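Local coordinates for protein transcription termination factor FttA (Pyrococcus horikoshii, PDB 3AF6) that probably terminates transcription by cutting nascent RNA at the exit channel of RNA polymerase, as a dimeric two-zinc ribonuclease of the metallo-beta-lactamase superfamily, at residues I614-G619 and T639-N644. Residues are numbered along the deposited sequence; the frame is centred on the assembly and turned at random.
Sequences IITVHG and TRAPNN. With ZN (zinc ion), chain J; SO4 (sulfate ion), chain D.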
loop_
_atom_site.group_PDB
_atom_site.type_symbol
_atom_site.label_atom_id
_atom_site.label_comp_id
_atom_site.label_asym_id
_atom_site.label_seq_id
_atom_site.Cartn_x
_atom_site.Cartn_y
_atom_site.Cartn_z
ATOM N N ILE A 614 11.683 -15.470 16.025
ATOM C CA ILE A 614 10.848 -14.311 15.773
ATOM C C ILE A 614 11.634 -13.041 16.119
ATOM O O ILE A 614 12.321 -12.973 17.134
ATOM C CB ILE A 614 9.545 -14.387 16.596
ATOM C CG1 ILE A 614 8.694 -15.555 16.084
ATOM C CG2 ILE A 614 8.782 -13.068 16.508
ATOM C CD1 ILE A 614 7.419 -15.824 16.904
ATOM N N ILE A 615 11.555 -12.049 15.249
ATOM C CA ILE A 615 12.256 -10.794 15.471
ATOM C C ILE A 615 11.208 -9.692 15.569
ATOM O O ILE A 615 10.488 -9.415 14.609
ATOM C CB ILE A 615 13.242 -10.504 14.306
ATOM C CG1 ILE A 615 14.261 -11.647 14.205
ATOM C CG2 ILE A 615 13.959 -9.189 14.533
ATOM C CD1 ILE A 615 15.138 -11.582 12.971
ATOM N N THR A 616 11.106 -9.086 16.745
ATOM C CA THR A 616 10.140 -8.028 16.964
ATOM C C THR A 616 10.720 -6.657 16.627
ATOM O O THR A 616 11.827 -6.306 17.046
ATOM C CB THR A 616 9.661 -8.031 18.415
ATOM O OG1 THR A 616 10.784 -7.863 19.280
ATOM C CG2 THR A 616 8.974 -9.342 18.735
ATOM N N VAL A 617 9.945 -5.883 15.873
ATOM C CA VAL A 617 10.352 -4.555 15.448
ATOM C C VAL A 617 9.159 -3.613 15.436
ATOM O O VAL A 617 8.077 -3.960 15.907
ATOM C CB VAL A 617 10.936 -4.591 14.016
ATOM C CG1 VAL A 617 12.141 -5.516 13.963
ATOM C CG2 VAL A 617 9.863 -5.043 13.026
ATOM N N HIS A 618 9.380 -2.414 14.897
ATOM C CA HIS A 618 8.336 -1.398 14.760
ATOM C C HIS A 618 7.512 -1.193 16.037
ATOM O O HIS A 618 6.332 -1.521 16.093
ATOM C CB HIS A 618 7.424 -1.795 13.594
ATOM C CG HIS A 618 6.475 -0.722 13.161
ATOM N ND1 HIS A 618 5.435 -0.281 13.951
ATOM C CD2 HIS A 618 6.384 -0.029 12.001
ATOM C CE1 HIS A 618 4.744 0.636 13.299
ATOM N NE2 HIS A 618 5.298 0.806 12.113
ATOM N N GLY A 619 8.154 -0.647 17.057
ATOM C CA GLY A 619 7.484 -0.389 18.316
ATOM C C GLY A 619 8.431 0.387 19.208
ATOM O O GLY A 619 9.626 0.394 18.967
ATOM N N THR A 639 13.574 -15.488 20.321
ATOM C CA THR A 639 13.161 -14.162 19.916
ATOM C C THR A 639 14.242 -13.098 20.091
ATOM O O THR A 639 15.225 -13.293 20.794
ATOM C CB THR A 639 11.923 -13.733 20.717
ATOM O OG1 THR A 639 12.276 -13.599 22.101
ATOM C CG2 THR A 639 10.801 -14.785 20.575
ATOM N N ARG A 640 14.061 -11.965 19.427
ATOM C CA ARG A 640 15.003 -10.868 19.569
ATOM C C ARG A 640 14.433 -9.556 19.070
ATOM O O ARG A 640 13.698 -9.522 18.081
ATOM C CB ARG A 640 16.310 -11.152 18.839
ATOM C CG ARG A 640 17.385 -10.142 19.230
ATOM C CD ARG A 640 18.649 -10.342 18.440
ATOM N NE ARG A 640 19.054 -11.741 18.453
ATOM C CZ ARG A 640 20.170 -12.184 17.893
ATOM N NH1 ARG A 640 20.980 -11.326 17.286
ATOM N NH2 ARG A 640 20.471 -13.476 17.938
ATOM N N ALA A 641 14.779 -8.483 19.775
ATOM C CA ALA A 641 14.346 -7.129 19.445
ATOM C C ALA A 641 15.603 -6.319 19.102
ATOM O O ALA A 641 16.117 -5.545 19.913
ATOM C CB ALA A 641 13.618 -6.518 20.628
ATOM N N PRO A 642 16.107 -6.488 17.877
ATOM C CA PRO A 642 17.303 -5.814 17.379
ATOM C C PRO A 642 17.189 -4.300 17.280
ATOM O O PRO A 642 16.085 -3.751 17.213
ATOM C CB PRO A 642 17.498 -6.463 16.017
ATOM C CG PRO A 642 16.095 -6.609 15.557
ATOM C CD PRO A 642 15.403 -7.167 16.776
ATOM N N ASN A 643 18.347 -3.641 17.277
ATOM C CA ASN A 643 18.440 -2.188 17.145
ATOM C C ASN A 643 18.760 -1.903 15.684
ATOM O O ASN A 643 19.206 -2.803 14.978
ATOM C CB ASN A 643 19.581 -1.660 17.999
ATOM C CG ASN A 643 19.121 -1.166 19.334
ATOM O OD1 ASN A 643 18.416 -0.156 19.420
ATOM N ND2 ASN A 643 19.517 -1.866 20.398
ATOM N N ASN A 644 18.529 -0.680 15.211
ATOM C CA ASN A 644 18.885 -0.386 13.825
ATOM C C ASN A 644 20.402 -0.584 13.747
ATOM O O ASN A 644 21.102 -0.342 14.728
ATOM C CB ASN A 644 18.550 1.064 13.429
ATOM C CG ASN A 644 17.051 1.361 13.448
ATOM O OD1 ASN A 644 16.232 0.533 13.051
ATOM N ND2 ASN A 644 16.694 2.558 13.890
HETATM ZN ZN ZN J . 3.992 1.865 10.261
HETATM S S SO4 D . 19.181 4.610 15.099
HETATM O O1 SO4 D . 20.197 5.681 15.120
HETATM O O2 SO4 D . 18.448 4.663 13.833
HETATM O O3 SO4 D . 19.839 3.309 15.236
HETATM O O4 SO4 D . 18.240 4.797 16.216
HETATM O O HOH W 1 13.276 -4.058 16.908
#
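I615 and P642 carry the apolar side of this parallel strand pair: their side chains cross at about a right angle, CG2 of I615 lying 3.3 Å from CD of P642. At chi1 -59° this methyl stands anti to the backbone N and reaches the proline ring, and I648 of strand 647-649 covers both residues. On the other face, T639 CG2 packs at 4.2 Å from I614 CB, while T616 OG1 comes within 3.4 Å of A641 CB; both threonine hydroxyls bond to helix 621-635, T616 through C624 O and T639 through A628 O. Two backbone bonds join the strands, R640 N to I614 O (3.0 Å) and T616 N to R640 O (2.9 Å), the second with its donor tilted 25° from the carbonyl plane. R640 sends its guanidinium end away from this packing, on the exposed side. Past R640 the direct pairing ends and a water donates to both T616 O and P642 O, at 2.7 and 2.8 Å. ND2 of N644 donates to a sulfate, probably from the crystallisation liquor, and also bonds E199, whereas H618 binds zinc through NE2 at 2.5 Å, beside D260, H261 and D367. Strand 613-617, helix 621-635 and edge strand 638-640 form a beta-alpha-beta crossover. Two amide bonds and buried I615–P642 packing, with water satisfying T616 O where the strands part, are consistent with a fixed path into the zinc ligand H618.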